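Local coordinates for protein EpsJ (PDB 2RET) that pairs with the pseudopilin EpsI and probably helps build the tip of the pseudopilus of the type II secretion system, at residues I66-L71 against T86-R91; L18-R23 against L118-E123; P146-V151 against A162-T167; L52-Y57 against L125-Y130. One frame throughout, in Å; residues are numbered along the deposited sequence.

Contact 1 is the hairpin 66-71/86-91 near the centre of the six-stranded sheet, and contact 3 is the hairpin 146-151/162-167 in the four-stranded sheet; their centres lie about 14 Å apart. Contact 4 brings the two sheets together. Its strand 49-56 adjoins contact 1, with H53 N 2.8 Å from M67 O, while its strand 122-130 adjoins contact 3, with Y130 N 3.0 Å from A148 O. Contact 2, centred about 20 Å from contacts 3 and 4, ties the long N-terminal helix to edge strand 114-119 of the six-stranded sheet and reaches contact 1 through L118 CD2, 3.7 Å from Y90 CE2. Contacts 2 and 3 pack on EpsI, which also meets Y130 of contact 4.

Contact 1: I66-L71 against T86-R91; sequences IMFARL and TKVGYR
T86 N donates to R70 O at 2.8 Å, and R70 N answers to T86 O, closing the first of three hydrogen-bonded pairs. F68 with V88 and I66 with Y90 repeat the pattern, with the F68 N to V88 O bond 3.0 Å long and close to straight (168°). Between them G89 lacks a beta carbon, which lets I66 O come within 3.0 Å of its CA. These strands, 64-74 and 79-93, form an antiparallel hairpin in the middle of the six-stranded sheet, and the face carrying F68, V88, R70 and Y90 is covered by helix 10-32. F68 CG lies between the backbone N and the carbonyl carbon (chi1 55°), which brings the ring against V88; the branched methyl CG2 sits over one ring face, tightly, 3.2 Å from F68 CE2. R70 runs alongside T86, its CG 3.4 Å from T86 OG1, and lays CD against V88 CG1 at 3.6 Å. Its long chain then bends, and NE and NH2 grip L71 O side-on while NH1 pairs with D31. On the other face the selenium of selenomethionine M67 lies 4.0 Å from K87 CD; the lysine's flexible chain carries NZ onward to P105 O.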
loop_
_atom_site.group_PDB
_atom_site.type_symbol
_atom_site.label_atom_id
_atom_site.label_comp_id
_atom_site.label_asym_id
_atom_site.label_seq_id
_atom_site.Cartn_x
_atom_site.Cartn_y
_atom_site.Cartn_z
ATOM N N ILE B 66 -18.862 -0.680 24.260
ATOM C CA ILE B 66 -18.517 -0.469 22.837
ATOM C C ILE B 66 -17.834 -1.732 22.305
ATOM O O ILE B 66 -17.155 -2.456 23.040
ATOM C CB ILE B 66 -17.662 0.855 22.602
ATOM C CG1 ILE B 66 -17.612 1.255 21.130
ATOM C CG2 ILE B 66 -16.266 0.756 23.157
ATOM C CD1 ILE B 66 -17.143 2.687 20.888
HETATM N N MSE B 67 -18.074 -2.026 21.026
HETATM C CA MSE B 67 -17.442 -3.150 20.373
HETATM C C MSE B 67 -17.231 -2.823 18.927
HETATM O O MSE B 67 -18.118 -2.268 18.280
HETATM C CB MSE B 67 -18.267 -4.441 20.516
HETATM C CG MSE B 67 -17.471 -5.709 20.082
HETATM SE SE MSE B 67 -18.501 -7.374 20.183
HETATM C CE MSE B 67 -19.886 -7.085 18.808
ATOM N N PHE B 68 -16.066 -3.235 18.422
ATOM C CA PHE B 68 -15.662 -2.984 17.043
ATOM C C PHE B 68 -14.554 -3.947 16.546
ATOM O O PHE B 68 -13.843 -4.582 17.335
ATOM C CB PHE B 68 -15.238 -1.502 16.871
ATOM C CG PHE B 68 -14.154 -1.039 17.833
ATOM C CD1 PHE B 68 -14.487 -0.390 19.026
ATOM C CD2 PHE B 68 -12.804 -1.214 17.533
ATOM C CE1 PHE B 68 -13.501 0.051 19.905
ATOM C CE2 PHE B 68 -11.810 -0.776 18.394
ATOM C CZ PHE B 68 -12.140 -0.152 19.575
ATOM N N ALA B 69 -14.421 -4.047 15.223
ATOM C CA ALA B 69 -13.306 -4.785 14.583
ATOM C C ALA B 69 -12.076 -3.902 14.573
ATOM O O ALA B 69 -12.181 -2.707 14.467
ATOM C CB ALA B 69 -13.706 -5.206 13.163
ATOM N N ARG B 70 -10.885 -4.469 14.735
ATOM C CA ARG B 70 -9.693 -3.681 14.589
ATOM C C ARG B 70 -8.622 -4.431 13.784
ATOM O O ARG B 70 -8.629 -5.678 13.763
ATOM C CB ARG B 70 -9.169 -3.216 15.972
ATOM C CG ARG B 70 -8.720 -4.307 16.932
ATOM C CD ARG B 70 -7.662 -3.797 17.881
ATOM N NE ARG B 70 -6.397 -3.678 17.219
ATOM C CZ ARG B 70 -5.188 -3.647 17.793
ATOM N NH1 ARG B 70 -4.997 -3.665 19.106
ATOM N NH2 ARG B 70 -4.137 -3.549 17.014
ATOM N N LEU B 71 -7.737 -3.672 13.115
ATOM C CA LEU B 71 -6.510 -4.232 12.546
ATOM C C LEU B 71 -5.657 -4.796 13.682
ATOM O O LEU B 71 -5.192 -4.057 14.535
ATOM C CB LEU B 71 -5.704 -3.193 11.707
ATOM C CG LEU B 71 -4.374 -3.718 11.093
ATOM C CD1 LEU B 71 -4.514 -5.019 10.246
ATOM C CD2 LEU B 71 -3.635 -2.633 10.256
ATOM N N THR B 86 -9.039 -8.443 14.096
ATOM C CA THR B 86 -9.476 -8.998 15.384
ATOM C C THR B 86 -10.670 -8.198 15.863
ATOM O O THR B 86 -11.167 -7.345 15.155
ATOM C CB THR B 86 -8.349 -8.947 16.441
ATOM O OG1 THR B 86 -7.923 -7.587 16.626
ATOM C CG2 THR B 86 -7.149 -9.874 16.022
ATOM N N LYS B 87 -11.183 -8.485 17.044
ATOM C CA LYS B 87 -12.370 -7.772 17.533
ATOM C C LYS B 87 -12.110 -7.438 18.996
ATOM O O LYS B 87 -11.516 -8.244 19.713
ATOM C CB LYS B 87 -13.612 -8.645 17.322
ATOM C CG LYS B 87 -14.930 -8.073 17.797
ATOM C CD LYS B 87 -16.081 -8.924 17.393
ATOM C CE LYS B 87 -16.251 -10.160 18.238
ATOM N NZ LYS B 87 -17.321 -11.000 17.644
ATOM N N VAL B 88 -12.452 -6.214 19.400
ATOM C CA VAL B 88 -12.213 -5.735 20.758
ATOM C C VAL B 88 -13.475 -4.994 21.297
ATOM O O VAL B 88 -14.260 -4.467 20.543
ATOM C CB VAL B 88 -10.996 -4.769 20.842
ATOM C CG1 VAL B 88 -9.752 -5.418 20.262
ATOM C CG2 VAL B 88 -11.317 -3.445 20.168
ATOM N N GLY B 89 -13.658 -4.982 22.601
ATOM C CA GLY B 89 -14.641 -4.103 23.211
ATOM C C GLY B 89 -14.227 -3.557 24.559
ATOM O O GLY B 89 -13.245 -3.957 25.117
ATOM N N TYR B 90 -14.975 -2.583 25.060
ATOM C CA TYR B 90 -14.691 -1.988 26.371
ATOM C C TYR B 90 -16.012 -1.953 27.144
ATOM O O TYR B 90 -17.089 -1.796 26.557
ATOM C CB TYR B 90 -14.092 -0.567 26.231
ATOM C CG TYR B 90 -12.662 -0.536 25.739
ATOM C CD1 TYR B 90 -12.339 -0.761 24.404
ATOM C CD2 TYR B 90 -11.614 -0.330 26.626
ATOM C CE1 TYR B 90 -11.009 -0.761 23.987
ATOM C CE2 TYR B 90 -10.323 -0.330 26.210
ATOM C CZ TYR B 90 -10.022 -0.539 24.898
ATOM O OH TYR B 90 -8.703 -0.510 24.541
ATOM N N ARG B 91 -15.916 -2.136 28.439
ATOM C CA ARG B 91 -17.082 -2.069 29.311
ATOM C C ARG B 91 -16.646 -1.692 30.706
ATOM O O ARG B 91 -15.443 -1.752 31.022
ATOM C CB ARG B 91 -17.759 -3.432 29.349
ATOM C CG ARG B 91 -16.870 -4.486 29.898
ATOM C CD ARG B 91 -17.555 -5.763 30.069
ATOM N NE ARG B 91 -16.767 -6.650 30.914
ATOM C CZ ARG B 91 -16.729 -7.973 30.772
ATOM N NH1 ARG B 91 -17.429 -8.578 29.817
ATOM N NH2 ARG B 91 -15.982 -8.704 31.585
#

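Contact 2: L18-R23 against L118-E123; sequences LNELQR and LLSDVE
E20 and L21, on the long N-terminal helix that pilin-like proteins lay against a beta-sheet, meet L119 and S120 at the link between strands 114-119 and 122-130. L118 and L119 both face L97, a classic beta bulge. The apolar part of the contact is made by leucines, whose branched ends present methyls to both helix and strand. L21 CD1 touches L119 CD2 at 3.9 Å, and L119 CD1 reaches the helix backbone, 3.8 Å from L21 CA. The same methyl packs against the E20 side chain, 3.8 Å from its CD. L21 also lies on F16 of EpsI, which places this part of the helix at the border with the partner pseudopilin. The polar part depends on length: with CG anti to the backbone nitrogen (chi1 -172°) and the chain extended beyond it, E20 reaches the backbone at S120. Its OE1 forms a salt bridge with R17, which also donates to S120 O, so one arginine joins both sides of the contact. S120 N gives E20 OE2 a nearly straight bond of 3.0 Å (170°), arriving 42° out of the carboxylate plane.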
loop_
_atom_site.group_PDB
_atom_site.type_symbol
_atom_site.label_atom_id
_atom_site.label_comp_id
_atom_site.label_asym_id
_atom_site.label_seq_id
_atom_site.Cartn_x
_atom_site.Cartn_y
_atom_site.Cartn_z
ATOM N N LEU B 18 -0.843 6.606 38.229
ATOM C CA LEU B 18 -0.485 7.241 36.962
ATOM C C LEU B 18 0.118 6.257 35.983
ATOM O O LEU B 18 -0.073 6.402 34.794
ATOM C CB LEU B 18 0.520 8.391 37.146
ATOM C CG LEU B 18 0.006 9.795 37.452
ATOM C CD1 LEU B 18 1.211 10.745 37.458
ATOM C CD2 LEU B 18 -1.078 10.274 36.489
ATOM N N ASN B 19 0.894 5.308 36.491
ATOM C CA ASN B 19 1.427 4.193 35.708
ATOM C C ASN B 19 0.321 3.287 35.137
ATOM O O ASN B 19 0.375 2.859 33.990
ATOM C CB ASN B 19 2.356 3.335 36.567
ATOM C CG ASN B 19 3.753 3.972 36.803
ATOM O OD1 ASN B 19 4.157 4.941 36.147
ATOM N ND2 ASN B 19 4.483 3.410 37.753
ATOM N N GLU B 20 -0.687 3.004 35.951
ATOM C CA GLU B 20 -1.859 2.273 35.523
ATOM C C GLU B 20 -2.568 2.964 34.374
ATOM O O GLU B 20 -2.950 2.317 33.386
ATOM C CB GLU B 20 -2.814 2.088 36.694
ATOM C CG GLU B 20 -4.003 1.158 36.411
ATOM C CD GLU B 20 -5.078 1.266 37.475
ATOM O OE1 GLU B 20 -5.000 2.212 38.268
ATOM O OE2 GLU B 20 -5.995 0.421 37.524
ATOM N N LEU B 21 -2.748 4.273 34.520
ATOM C CA LEU B 21 -3.410 5.095 33.520
ATOM C C LEU B 21 -2.637 5.182 32.227
ATOM O O LEU B 21 -3.192 5.096 31.172
ATOM C CB LEU B 21 -3.603 6.501 34.073
ATOM C CG LEU B 21 -4.369 7.508 33.224
ATOM C CD1 LEU B 21 -5.644 6.866 32.588
ATOM C CD2 LEU B 21 -4.710 8.759 34.072
ATOM N N GLN B 22 -1.338 5.378 32.318
ATOM C CA GLN B 22 -0.465 5.331 31.135
ATOM C C GLN B 22 -0.652 4.015 30.371
ATOM O O GLN B 22 -0.781 4.020 29.168
ATOM C CB GLN B 22 0.997 5.487 31.581
ATOM C CG GLN B 22 1.904 6.345 30.723
ATOM C CD GLN B 22 3.278 6.603 31.413
ATOM O OE1 GLN B 22 3.350 6.916 32.621
ATOM N NE2 GLN B 22 4.367 6.478 30.638
ATOM N N ARG B 23 -0.650 2.891 31.091
ATOM C CA ARG B 23 -0.901 1.586 30.494
ATOM C C ARG B 23 -2.233 1.475 29.784
ATOM O O ARG B 23 -2.296 0.953 28.681
ATOM C CB ARG B 23 -0.772 0.456 31.519
ATOM C CG ARG B 23 0.638 0.027 31.733
ATOM C CD ARG B 23 0.719 -1.305 32.425
ATOM N NE ARG B 23 0.018 -1.262 33.684
ATOM C CZ ARG B 23 0.539 -0.828 34.829
ATOM N NH1 ARG B 23 1.802 -0.393 34.913
ATOM N NH2 ARG B 23 -0.221 -0.823 35.904
ATOM N N LEU B 118 -8.272 -3.126 32.828
ATOM C CA LEU B 118 -7.379 -2.083 32.368
ATOM C C LEU B 118 -7.210 -0.910 33.363
ATOM O O LEU B 118 -6.109 -0.325 33.508
ATOM C CB LEU B 118 -7.913 -1.577 31.029
ATOM C CG LEU B 118 -6.924 -0.934 30.079
ATOM C CD1 LEU B 118 -5.632 -1.811 29.857
ATOM C CD2 LEU B 118 -7.638 -0.701 28.779
ATOM N N LEU B 119 -8.296 -0.547 34.032
ATOM C CA LEU B 119 -8.284 0.651 34.858
ATOM C C LEU B 119 -9.386 0.626 35.918
ATOM O O LEU B 119 -10.562 0.598 35.612
ATOM C CB LEU B 119 -8.413 1.882 33.939
ATOM C CG LEU B 119 -8.067 3.283 34.393
ATOM C CD1 LEU B 119 -6.607 3.417 34.713
ATOM C CD2 LEU B 119 -8.487 4.231 33.249
ATOM N N SER B 120 -8.955 0.661 37.173
ATOM C CA SER B 120 -9.840 0.666 38.315
ATOM C C SER B 120 -10.365 2.074 38.566
ATOM O O SER B 120 -9.881 3.043 38.013
ATOM C CB SER B 120 -9.094 0.159 39.546
ATOM O OG SER B 120 -7.997 1.025 39.774
ATOM N N ASP B 121 -11.404 2.164 39.358
ATOM C CA ASP B 121 -12.037 3.442 39.679
ATOM C C ASP B 121 -12.398 4.292 38.455
ATOM O O ASP B 121 -12.059 5.486 38.375
ATOM C CB ASP B 121 -11.175 4.229 40.667
ATOM C CG ASP B 121 -11.212 3.647 42.081
ATOM O OD1 ASP B 121 -12.056 2.767 42.400
ATOM O OD2 ASP B 121 -10.384 4.096 42.886
ATOM N N VAL B 122 -13.107 3.656 37.520
ATOM C CA VAL B 122 -13.668 4.331 36.348
ATOM C C VAL B 122 -15.167 4.250 36.522
ATOM O O VAL B 122 -15.709 3.182 36.590
ATOM C CB VAL B 122 -13.203 3.679 35.025
ATOM C CG1 VAL B 122 -13.972 4.245 33.828
ATOM C CG2 VAL B 122 -11.707 3.924 34.832
ATOM N N GLU B 123 -15.835 5.373 36.642
ATOM C CA GLU B 123 -17.261 5.356 36.884
ATOM C C GLU B 123 -18.052 5.166 35.588
ATOM O O GLU B 123 -19.056 4.429 35.550
ATOM C CB GLU B 123 -17.683 6.652 37.582
ATOM C CG GLU B 123 -17.189 6.738 39.044
ATOM C CD GLU B 123 -17.243 8.139 39.627
ATOM O OE1 GLU B 123 -17.645 9.085 38.913
ATOM O OE2 GLU B 123 -16.888 8.287 40.817
HETATM O O HOH W 1 -3.691 -0.421 33.180
#

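Contact 3: P146-V151 against A162-T167; sequences PAAISV and ARTYLT
V151 sets CG1 opposite its backbone nitrogen (chi1 -180°), leaving CG2 to turn toward Y165, whose CG is anti to its carbonyl carbon (chi1 -54°). V151 CG2 meets the ring at its edge, near the plane, 3.9 Å from Y165 CE2. Toward the end of the hairpin, I149 and the loop residue T167 cross at about a right angle, and I149 CD1 presses on T167 CG2 at 3.4 Å, tighter than usual. Beta-branched residues and a tyrosine suit such a strand face, which packs on helix 10-32 through M28 and F32. The backbones form the hairpin of strands 148-155 and 159-166. I149 with Y165 and V151 with R163 are its hydrogen-bonded pairs, with V151 N 2.8 Å from R163 O. On the opposite face the small side chain of A148 leaves room for L166, whose CD2 lies 3.7 Å from A148 CB. Beyond the strand T167 N still reaches A147 O at 3.2 Å, and a water bridges A147 O to T167 O. A162 O and T164 N point away from strand 148-155. N23 of EpsI bonds both through its side-chain amide, and R163 NH2 as well, consistent with a partly polar interface along this edge strand.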
loop_
_atom_site.group_PDB
_atom_site.type_symbol
_atom_site.label_atom_id
_atom_site.label_comp_id
_atom_site.label_asym_id
_atom_site.label_seq_id
_atom_site.Cartn_x
_atom_site.Cartn_y
_atom_site.Cartn_z
ATOM N N PRO B 146 -17.591 6.746 11.549
ATOM C CA PRO B 146 -17.502 8.194 11.755
ATOM C C PRO B 146 -16.074 8.680 11.484
ATOM O O PRO B 146 -15.129 7.928 11.714
ATOM C CB PRO B 146 -17.862 8.357 13.246
ATOM C CG PRO B 146 -17.406 7.071 13.844
ATOM C CD PRO B 146 -17.786 6.033 12.817
ATOM N N ALA B 147 -15.915 9.911 10.996
ATOM C CA ALA B 147 -14.584 10.467 10.700
ATOM C C ALA B 147 -13.670 10.488 11.968
ATOM O O ALA B 147 -12.450 10.378 11.871
ATOM C CB ALA B 147 -14.731 11.911 10.077
ATOM N N ALA B 148 -14.294 10.622 13.136
ATOM C CA ALA B 148 -13.615 10.679 14.436
ATOM C C ALA B 148 -14.518 10.139 15.560
ATOM O O ALA B 148 -15.737 10.115 15.454
ATOM C CB ALA B 148 -13.169 12.101 14.760
ATOM N N ILE B 149 -13.872 9.690 16.624
ATOM C CA ILE B 149 -14.502 9.120 17.796
ATOM C C ILE B 149 -13.798 9.759 19.007
ATOM O O ILE B 149 -12.598 9.878 19.026
ATOM C CB ILE B 149 -14.340 7.546 17.777
ATOM C CG1 ILE B 149 -15.137 6.960 16.603
ATOM C CG2 ILE B 149 -14.913 6.866 19.015
ATOM C CD1 ILE B 149 -14.504 5.697 16.006
ATOM N N SER B 150 -14.574 10.170 19.995
ATOM C CA SER B 150 -14.082 10.737 21.249
ATOM C C SER B 150 -14.504 9.747 22.327
ATOM O O SER B 150 -15.680 9.462 22.487
ATOM C CB SER B 150 -14.715 12.126 21.544
ATOM O OG SER B 150 -14.262 12.669 22.805
ATOM N N VAL B 151 -13.515 9.221 23.031
ATOM C CA VAL B 151 -13.710 8.300 24.122
ATOM C C VAL B 151 -13.434 9.063 25.409
ATOM O O VAL B 151 -12.332 9.529 25.624
ATOM C CB VAL B 151 -12.790 7.061 23.965
ATOM C CG1 VAL B 151 -13.017 6.074 25.156
ATOM C CG2 VAL B 151 -13.089 6.385 22.609
ATOM N N ALA B 162 -10.578 12.596 28.156
ATOM C CA ALA B 162 -11.080 12.204 26.857
ATOM C C ALA B 162 -9.948 12.081 25.838
ATOM O O ALA B 162 -8.976 12.852 25.890
ATOM C CB ALA B 162 -12.115 13.214 26.367
ATOM N N ARG B 163 -10.082 11.094 24.949
ATOM C CA ARG B 163 -9.208 10.957 23.774
ATOM C C ARG B 163 -10.018 10.891 22.463
ATOM O O ARG B 163 -10.991 10.190 22.365
ATOM C CB ARG B 163 -8.267 9.744 23.899
ATOM C CG ARG B 163 -7.055 9.969 24.829
ATOM C CD ARG B 163 -5.954 10.879 24.226
ATOM N NE ARG B 163 -5.301 10.197 23.106
ATOM C CZ ARG B 163 -5.481 10.455 21.814
ATOM N NH1 ARG B 163 -4.845 9.692 20.931
ATOM N NH2 ARG B 163 -6.260 11.444 21.394
ATOM N N THR B 164 -9.585 11.659 21.472
ATOM C CA THR B 164 -10.157 11.725 20.145
ATOM C C THR B 164 -9.292 10.982 19.151
ATOM O O THR B 164 -8.102 11.250 19.060
ATOM C CB THR B 164 -10.205 13.206 19.660
ATOM O OG1 THR B 164 -11.015 13.966 20.572
ATOM C CG2 THR B 164 -10.795 13.296 18.241
ATOM N N TYR B 165 -9.906 10.117 18.359
ATOM C CA TYR B 165 -9.198 9.258 17.428
ATOM C C TYR B 165 -9.838 9.355 16.054
ATOM O O TYR B 165 -11.070 9.406 15.957
ATOM C CB TYR B 165 -9.310 7.802 17.885
ATOM C CG TYR B 165 -8.877 7.510 19.288
ATOM C CD1 TYR B 165 -7.534 7.271 19.582
ATOM C CD2 TYR B 165 -9.806 7.412 20.316
ATOM C CE1 TYR B 165 -7.122 6.997 20.867
ATOM C CE2 TYR B 165 -9.419 7.134 21.600
ATOM C CZ TYR B 165 -8.074 6.899 21.870
ATOM O OH TYR B 165 -7.672 6.589 23.137
ATOM N N LEU B 166 -9.015 9.401 15.000
ATOM C CA LEU B 166 -9.536 9.435 13.626
ATOM C C LEU B 166 -9.636 8.032 13.075
ATOM O O LEU B 166 -8.881 7.184 13.461
ATOM C CB LEU B 166 -8.668 10.281 12.708
ATOM C CG LEU B 166 -8.428 11.742 13.111
ATOM C CD1 LEU B 166 -7.830 12.495 11.914
ATOM C CD2 LEU B 166 -9.657 12.431 13.617
ATOM N N THR B 167 -10.620 7.781 12.218
ATOM C CA THR B 167 -10.843 6.465 11.648
ATOM C C THR B 167 -10.365 6.437 10.230
ATOM O O THR B 167 -10.115 7.488 9.628
ATOM C CB THR B 167 -12.336 6.083 11.612
ATOM O OG1 THR B 167 -13.052 7.052 10.838
ATOM C CG2 THR B 167 -12.907 5.923 13.030
HETATM O O HOH W 2 -11.024 10.257 9.650
#

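Contact 4: L52-Y57 against L125-Y130; sequences LHWADY and LNVRFY
W54 lays its broad indole across the side chains of V127 and F129, two neighbouring bumps on strand 122-130 that meet the same ring face. V127 rises under the six-membered ring: its CB lies 3.8 Å from the ring centroid and nearly on the normal, a CH-pi contact, and its methyl CG2 reaches W54 CZ3 at 3.7 Å. F129 comes to the five-membered ring edge-on. The planes stand at 74°, with centroids 5.2 Å apart, so this is a T-shaped stack in which F129 CE1 lies 3.7 Å from W54 CD1. A flat, wide side chain suits this place because it can rest on both knobs together. With CG anti to its backbone nitrogen (chi1 173°), W54 extends across to the other strand, and the far rim of its indole lies against the backbone there. W54 CH2 comes within 3.4 Å of V127 N, and L125 O meets the ring edge near its plane. NE1 makes a weak hydrogen bond to N137 O. Farther along, L52 slides past F129 in the opposite sense, and its branched end fits against the ring, with L52 CD1 3.9 Å from F129 CE2. No hydrogen bond joins the two segments, whose strand axes approach to 9.1 Å. Such spacing, filled by interleaved apolar side chains, is typical of beta-sheets packed face to face, as the two sheets are here, whereas elsewhere helix 10-32 packs against both.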
loop_
_atom_site.group_PDB
_atom_site.type_symbol
_atom_site.label_atom_id
_atom_site.label_comp_id
_atom_site.label_asym_id
_atom_site.label_seq_id
_atom_site.Cartn_x
_atom_site.Cartn_y
_atom_site.Cartn_z
ATOM N N LEU B 52 -19.904 -0.349 14.337
ATOM C CA LEU B 52 -19.624 0.026 15.745
ATOM C C LEU B 52 -20.847 -0.313 16.598
ATOM O O LEU B 52 -21.955 0.085 16.272
ATOM C CB LEU B 52 -19.334 1.524 15.943
ATOM C CG LEU B 52 -18.057 2.195 15.397
ATOM C CD1 LEU B 52 -18.311 3.698 15.160
ATOM C CD2 LEU B 52 -16.873 2.009 16.309
ATOM N N HIS B 53 -20.620 -1.050 17.680
ATOM C CA HIS B 53 -21.666 -1.422 18.600
ATOM C C HIS B 53 -21.462 -0.544 19.834
ATOM O O HIS B 53 -20.373 -0.440 20.353
ATOM C CB HIS B 53 -21.586 -2.918 18.982
ATOM C CG HIS B 53 -21.513 -3.848 17.810
ATOM N ND1 HIS B 53 -22.607 -4.555 17.341
ATOM C CD2 HIS B 53 -20.474 -4.187 17.014
ATOM C CE1 HIS B 53 -22.232 -5.293 16.315
ATOM N NE2 HIS B 53 -20.943 -5.088 16.099
ATOM N N TRP B 54 -22.539 0.076 20.270
ATOM C CA TRP B 54 -22.503 1.110 21.301
ATOM C C TRP B 54 -23.873 1.149 21.984
ATOM O O TRP B 54 -24.845 1.616 21.407
ATOM C CB TRP B 54 -22.160 2.484 20.717
ATOM C CG TRP B 54 -22.285 3.625 21.722
ATOM C CD1 TRP B 54 -23.155 4.699 21.654
ATOM C CD2 TRP B 54 -21.520 3.818 22.909
ATOM N NE1 TRP B 54 -22.970 5.531 22.735
ATOM C CE2 TRP B 54 -21.974 5.012 23.518
ATOM C CE3 TRP B 54 -20.509 3.091 23.532
ATOM C CZ2 TRP B 54 -21.459 5.475 24.708
ATOM C CZ3 TRP B 54 -19.977 3.561 24.695
ATOM C CH2 TRP B 54 -20.444 4.746 25.280
ATOM N N ALA B 55 -23.948 0.613 23.194
ATOM C CA ALA B 55 -25.251 0.521 23.888
ATOM C C ALA B 55 -25.055 0.319 25.356
ATOM O O ALA B 55 -24.021 -0.176 25.786
ATOM C CB ALA B 55 -26.111 -0.618 23.313
ATOM N N ASP B 56 -26.057 0.731 26.127
ATOM C CA ASP B 56 -26.131 0.406 27.544
ATOM C C ASP B 56 -26.069 -1.106 27.694
ATOM O O ASP B 56 -26.705 -1.836 26.932
ATOM C CB ASP B 56 -27.422 0.936 28.151
ATOM C CG ASP B 56 -27.346 2.414 28.514
ATOM O OD1 ASP B 56 -26.262 2.976 28.776
ATOM O OD2 ASP B 56 -28.394 3.043 28.537
ATOM N N TYR B 57 -25.274 -1.570 28.651
ATOM C CA TYR B 57 -25.210 -2.985 29.000
ATOM C C TYR B 57 -24.581 -3.900 27.912
ATOM O O TYR B 57 -24.558 -5.111 28.093
ATOM C CB TYR B 57 -26.576 -3.500 29.481
ATOM C CG TYR B 57 -27.333 -2.460 30.277
ATOM C CD1 TYR B 57 -28.629 -2.088 29.919
ATOM C CD2 TYR B 57 -26.746 -1.806 31.358
ATOM C CE1 TYR B 57 -29.330 -1.105 30.631
ATOM C CE2 TYR B 57 -27.436 -0.815 32.062
ATOM C CZ TYR B 57 -28.729 -0.475 31.689
ATOM O OH TYR B 57 -29.418 0.501 32.362
ATOM N N LEU B 125 -18.015 5.303 31.053
ATOM C CA LEU B 125 -17.529 5.294 29.714
ATOM C C LEU B 125 -18.565 6.026 28.857
ATOM O O LEU B 125 -19.695 5.634 28.821
ATOM C CB LEU B 125 -17.378 3.832 29.231
ATOM C CG LEU B 125 -17.069 3.605 27.739
ATOM C CD1 LEU B 125 -15.727 4.210 27.384
ATOM C CD2 LEU B 125 -17.144 2.111 27.335
ATOM N N ASN B 126 -18.150 7.085 28.179
ATOM C CA ASN B 126 -18.967 7.746 27.174
ATOM C C ASN B 126 -18.226 7.972 25.841
ATOM O O ASN B 126 -17.106 8.426 25.815
ATOM C CB ASN B 126 -19.464 9.086 27.683
ATOM C CG ASN B 126 -20.568 9.663 26.801
ATOM O OD1 ASN B 126 -21.568 8.993 26.480
ATOM N ND2 ASN B 126 -20.381 10.903 26.390
ATOM N N VAL B 127 -18.900 7.688 24.745
ATOM C CA VAL B 127 -18.324 7.785 23.413
ATOM C C VAL B 127 -19.232 8.621 22.537
ATOM O O VAL B 127 -20.456 8.485 22.593
ATOM C CB VAL B 127 -18.075 6.397 22.782
ATOM C CG1 VAL B 127 -17.481 6.554 21.367
ATOM C CG2 VAL B 127 -17.075 5.544 23.647
ATOM N N ARG B 128 -18.614 9.513 21.758
ATOM C CA ARG B 128 -19.301 10.371 20.810
ATOM C C ARG B 128 -18.662 10.229 19.451
ATOM O O ARG B 128 -17.498 9.920 19.332
ATOM C CB ARG B 128 -19.266 11.801 21.262
ATOM C CG ARG B 128 -20.158 12.060 22.450
ATOM C CD ARG B 128 -19.652 13.223 23.244
ATOM N NE ARG B 128 -20.231 14.459 22.765
ATOM C CZ ARG B 128 -19.568 15.539 22.354
ATOM N NH1 ARG B 128 -18.229 15.598 22.335
ATOM N NH2 ARG B 128 -20.274 16.589 21.942
ATOM N N PHE B 129 -19.463 10.447 18.422
ATOM C CA PHE B 129 -19.106 10.143 17.069
ATOM C C PHE B 129 -19.283 11.405 16.261
ATOM O O PHE B 129 -20.336 12.064 16.328
ATOM C CB PHE B 129 -20.023 9.033 16.558
ATOM C CG PHE B 129 -20.104 7.853 17.482
ATOM C CD1 PHE B 129 -21.128 7.756 18.417
ATOM C CD2 PHE B 129 -19.134 6.861 17.443
ATOM C CE1 PHE B 129 -21.213 6.676 19.276
ATOM C CE2 PHE B 129 -19.195 5.770 18.307
ATOM C CZ PHE B 129 -20.250 5.666 19.214
ATOM N N TYR B 130 -18.244 11.753 15.530
ATOM C CA TYR B 130 -18.273 12.874 14.639
ATOM C C TYR B 130 -18.803 12.468 13.280
ATOM O O TYR B 130 -18.155 11.695 12.551
ATOM C CB TYR B 130 -16.891 13.512 14.477
ATOM C CG TYR B 130 -16.960 14.873 13.808
ATOM C CD1 TYR B 130 -17.628 15.931 14.414
ATOM C CD2 TYR B 130 -16.370 15.102 12.582
ATOM C CE1 TYR B 130 -17.698 17.171 13.822
ATOM C CE2 TYR B 130 -16.443 16.351 11.979
ATOM C CZ TYR B 130 -17.107 17.375 12.604
ATOM O OH TYR B 130 -17.193 18.604 12.019
#